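Long-range contact in antitoxin VapB2 (Rickettsia felis, PDB 3ZVK), which neutralises its cognate toxin VapC2, partially inhibiting the toxin's RNase activity, and binds DNA from the probable promoter of the pair: residues F23-S29 against L39-N44. Residues are numbered along the deposited sequence; the frame is centred on the assembly and turned at random.
Sequences FSVKEVS and LQPLPN
Ser29 and Gln40 grip each other through two backbone hydrogen bonds: Ser29 N gives a nearly straight one to Gln40 O (2.9 Å), and Gln40 N returns one to Ser29 O at 3.2 Å. A third, from Leu42 N to Glu27 O (3.1 Å), continues the pairing just past the end of strand 36-41. Between these bonds Val28 faces Pro41 as a non-hydrogen-bonded pair, a place that suits proline, which has no N-H to give. Strands 27-33 and 36-41 thus form an antiparallel hairpin within the SpoVT-AbrB (MazE-like) region, whose sheet runs on into the second antitoxin subunit; Lys5 of that second subunit forms a salt bridge with Glu27 OE2.

Beyond the backbone, apolar side chains of 23-29 pack against Pro41. Phe23 meets it edge-on, CE2 lying 3.7 Å from Pro41 CD, while Val28 CG1 sits over one face of the Phe23 ring, offset toward its rim. The branched Val25 spans two prolines: CG2 reaches Pro41 CB at 3.7 Å, and CG1, anti to its own carbonyl carbon (chi1 -65°), touches Pro43 CB. Beside Gln40, the short side chain of Ser29 packs its CB against Leu42 CD1 at 3.8 Å.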
ATOM      1  N   PHE F  23      -5.705 -11.840   1.216  1.00 50.97           N
ATOM      2  CA  PHE F  23      -6.717 -10.944   1.768  1.00 51.63           C
ATOM      3  C   PHE F  23      -6.032  -9.942   2.685  1.00 58.23           C
ATOM      4  O   PHE F  23      -4.984 -10.252   3.263  1.00 56.13           O
ATOM      5  CB  PHE F  23      -7.780 -11.742   2.517  1.00 53.03           C
ATOM      6  CG  PHE F  23      -8.750 -12.480   1.619  1.00 55.34           C
ATOM      7  CD1 PHE F  23      -8.486 -13.783   1.197  1.00 55.84           C
ATOM      8  CD2 PHE F  23      -9.954 -11.887   1.225  1.00 58.90           C
ATOM      9  CE1 PHE F  23      -9.398 -14.472   0.387  1.00 58.25           C
ATOM     10  CE2 PHE F  23     -10.866 -12.580   0.411  1.00 59.21           C
ATOM     11  CZ  PHE F  23     -10.583 -13.865   0.000  1.00 57.20           C
ATOM     12  N   SER F  24      -6.601  -8.733   2.791  1.00 58.78           N
ATOM     13  CA  SER F  24      -6.065  -7.694   3.676  1.00 59.19           C
ATOM     14  C   SER F  24      -6.881  -7.648   4.960  1.00 64.36           C
ATOM     15  O   SER F  24      -6.608  -6.824   5.820  1.00 65.24           O
ATOM     16  CB  SER F  24      -6.007  -6.338   2.978  1.00 62.51           C
ATOM     17  OG  SER F  24      -7.309  -5.839   2.727  1.00 72.97           O
ATOM     18  N   VAL F  25      -7.847  -8.572   5.104  1.00 62.17           N
ATOM     19  CA  VAL F  25      -8.715  -8.725   6.288  1.00 63.48           C
ATOM     20  C   VAL F  25      -8.298  -9.998   7.055  1.00 65.90           C
ATOM     21  O   VAL F  25      -7.583 -10.825   6.498  1.00 64.11           O
ATOM     22  CB  VAL F  25     -10.230  -8.718   5.917  1.00 69.26           C
ATOM     23  CG1 VAL F  25     -10.648  -7.362   5.361  1.00 69.58           C
ATOM     24  CG2 VAL F  25     -10.572  -9.831   4.932  1.00 69.22           C
ATOM     25  N   LYS F  26      -8.712 -10.155   8.321  1.00 62.64           N
ATOM     26  CA  LYS F  26      -8.312 -11.338   9.100  1.00 61.99           C
ATOM     27  C   LYS F  26      -9.416 -12.393   9.139  1.00 64.56           C
ATOM     28  O   LYS F  26      -9.188 -13.529   9.564  1.00 64.38           O
ATOM     29  CB  LYS F  26      -7.833 -10.944  10.509  1.00 64.88           C
ATOM     30  CG  LYS F  26      -6.515 -10.161  10.457  1.00 71.50           C
ATOM     31  CD  LYS F  26      -5.558 -10.545  11.567  1.00 80.13           C
ATOM     32  CE  LYS F  26      -4.085 -10.361  11.228  1.00 81.19           C
ATOM     33  NZ  LYS F  26      -3.665  -8.940  11.078  1.00 82.93           N
ATOM     34  N   GLU F  27     -10.607 -12.009   8.653  1.00 58.65           N
ATOM     35  CA  GLU F  27     -11.781 -12.849   8.591  1.00 58.68           C
ATOM     36  C   GLU F  27     -12.448 -12.724   7.229  1.00 60.60           C
ATOM     37  O   GLU F  27     -12.417 -11.657   6.616  1.00 59.81           O
ATOM     38  CB  GLU F  27     -12.768 -12.455   9.694  1.00 61.81           C
ATOM     39  CG  GLU F  27     -12.440 -13.059  11.047  1.00 76.01           C
ATOM     40  CD  GLU F  27     -13.498 -12.870  12.119  1.00104.70           C
ATOM     41  OE1 GLU F  27     -13.961 -11.719  12.301  1.00105.08           O
ATOM     42  OE2 GLU F  27     -13.859 -13.872  12.781  1.00 94.72           O
ATOM     43  N   VAL F  28     -13.064 -13.817   6.759  1.00 55.99           N
ATOM     44  CA  VAL F  28     -13.795 -13.860   5.498  1.00 55.13           C
ATOM     45  C   VAL F  28     -15.118 -14.557   5.664  1.00 59.14           C
ATOM     46  O   VAL F  28     -15.276 -15.407   6.534  1.00 60.89           O
ATOM     47  CB  VAL F  28     -12.999 -14.479   4.314  1.00 58.32           C
ATOM     48  CG1 VAL F  28     -11.896 -13.552   3.817  1.00 57.28           C
ATOM     49  CG2 VAL F  28     -12.471 -15.882   4.625  1.00 57.75           C
ATOM     50  N   SER F  29     -16.058 -14.226   4.789  1.00 55.94           N
ATOM     51  CA  SER F  29     -17.378 -14.844   4.716  1.00 56.89           C
ATOM     52  C   SER F  29     -17.231 -16.114   3.840  1.00 61.00           C
ATOM     53  O   SER F  29     -16.531 -16.068   2.834  1.00 58.73           O
ATOM     54  CB  SER F  29     -18.375 -13.864   4.098  1.00 59.34           C
ATOM     55  OG  SER F  29     -18.480 -13.950   2.680  1.00 70.90           O
ATOM     56  N   LEU F  39     -15.418 -17.001  -0.972  1.00 54.46           N
ATOM     57  CA  LEU F  39     -14.771 -16.347   0.160  1.00 53.77           C
ATOM     58  C   LEU F  39     -14.751 -14.854  -0.182  1.00 58.74           C
ATOM     59  O   LEU F  39     -14.321 -14.473  -1.277  1.00 58.78           O
ATOM     60  CB  LEU F  39     -13.329 -16.864   0.441  1.00 52.89           C
ATOM     61  CG  LEU F  39     -13.019 -18.361   0.537  1.00 57.90           C
ATOM     62  CD1 LEU F  39     -11.572 -18.548   0.832  1.00 57.51           C
ATOM     63  CD2 LEU F  39     -13.725 -19.017   1.665  1.00 62.91           C
ATOM     64  N   GLN F  40     -15.270 -14.014   0.720  1.00 56.06           N
ATOM     65  CA  GLN F  40     -15.321 -12.561   0.514  1.00 56.26           C
ATOM     66  C   GLN F  40     -14.786 -11.811   1.743  1.00 63.24           C
ATOM     67  O   GLN F  40     -15.062 -12.248   2.861  1.00 63.72           O
ATOM     68  CB  GLN F  40     -16.748 -12.078   0.163  1.00 58.03           C
ATOM     69  CG  GLN F  40     -17.315 -12.494  -1.220  1.00 55.87           C
ATOM     70  CD  GLN F  40     -16.550 -12.060  -2.469  1.00 64.81           C
ATOM     71  OE1 GLN F  40     -16.530 -12.775  -3.487  1.00 50.84           O
ATOM     72  NE2 GLN F  40     -15.946 -10.866  -2.451  1.00 55.10           N
ATOM     73  N   PRO F  41     -14.041 -10.682   1.583  1.00 62.10           N
ATOM     74  CA  PRO F  41     -13.519  -9.974   2.774  1.00 62.81           C
ATOM     75  C   PRO F  41     -14.598  -9.551   3.772  1.00 71.85           C
ATOM     76  O   PRO F  41     -15.552  -8.864   3.406  1.00 73.04           O
ATOM     77  CB  PRO F  41     -12.753  -8.776   2.193  1.00 63.58           C
ATOM     78  CG  PRO F  41     -13.179  -8.673   0.768  1.00 67.58           C
ATOM     79  CD  PRO F  41     -13.598 -10.030   0.329  1.00 63.31           C
ATOM     80  N   LEU F  42     -14.468 -10.014   5.026  1.00 71.09           N
ATOM     81  CA  LEU F  42     -15.420  -9.728   6.097  1.00 73.26           C
ATOM     82  C   LEU F  42     -14.784  -8.950   7.273  1.00 82.28           C
ATOM     83  O   LEU F  42     -14.465  -9.545   8.318  1.00 82.34           O
ATOM     84  CB  LEU F  42     -16.082 -11.025   6.575  1.00 73.44           C
ATOM     85  CG  LEU F  42     -17.336 -10.883   7.401  1.00 78.21           C
ATOM     86  CD1 LEU F  42     -18.577 -10.989   6.528  1.00 79.33           C
ATOM     87  CD2 LEU F  42     -17.365 -11.926   8.450  1.00 78.36           C
ATOM     88  N   PRO F  43     -14.585  -7.614   7.132  1.00 81.01           N
ATOM     89  CA  PRO F  43     -14.056  -6.851   8.275  1.00 80.70           C
ATOM     90  C   PRO F  43     -15.184  -6.476   9.250  1.00 83.35           C
ATOM     91  O   PRO F  43     -16.329  -6.250   8.831  1.00 82.57           O
ATOM     92  CB  PRO F  43     -13.417  -5.625   7.617  1.00 82.14           C
ATOM     93  CG  PRO F  43     -14.190  -5.429   6.327  1.00 87.36           C
ATOM     94  CD  PRO F  43     -14.911  -6.724   5.993  1.00 83.08           C
ATOM     95  N   ASN F  44     -14.858  -6.449  10.559  1.00 79.84           N
ATOM     96  CA  ASN F  44     -15.776  -6.065  11.635  1.00 80.96           C
ATOM     97  C   ASN F  44     -16.101  -4.593  11.438  1.00 84.03           C
ATOM     98  O   ASN F  44     -15.186  -3.821  11.177  1.00 83.88           O
ATOM     99  CB  ASN F  44     -15.104  -6.264  13.011  1.00 82.92           C
ATOM    100  CG  ASN F  44     -15.121  -7.684  13.537  1.00108.95           C
ATOM    101  OD1 ASN F  44     -16.187  -8.306  13.696  1.00108.50           O
ATOM    102  ND2 ASN F  44     -13.941  -8.203  13.886  1.00 95.00           N
TER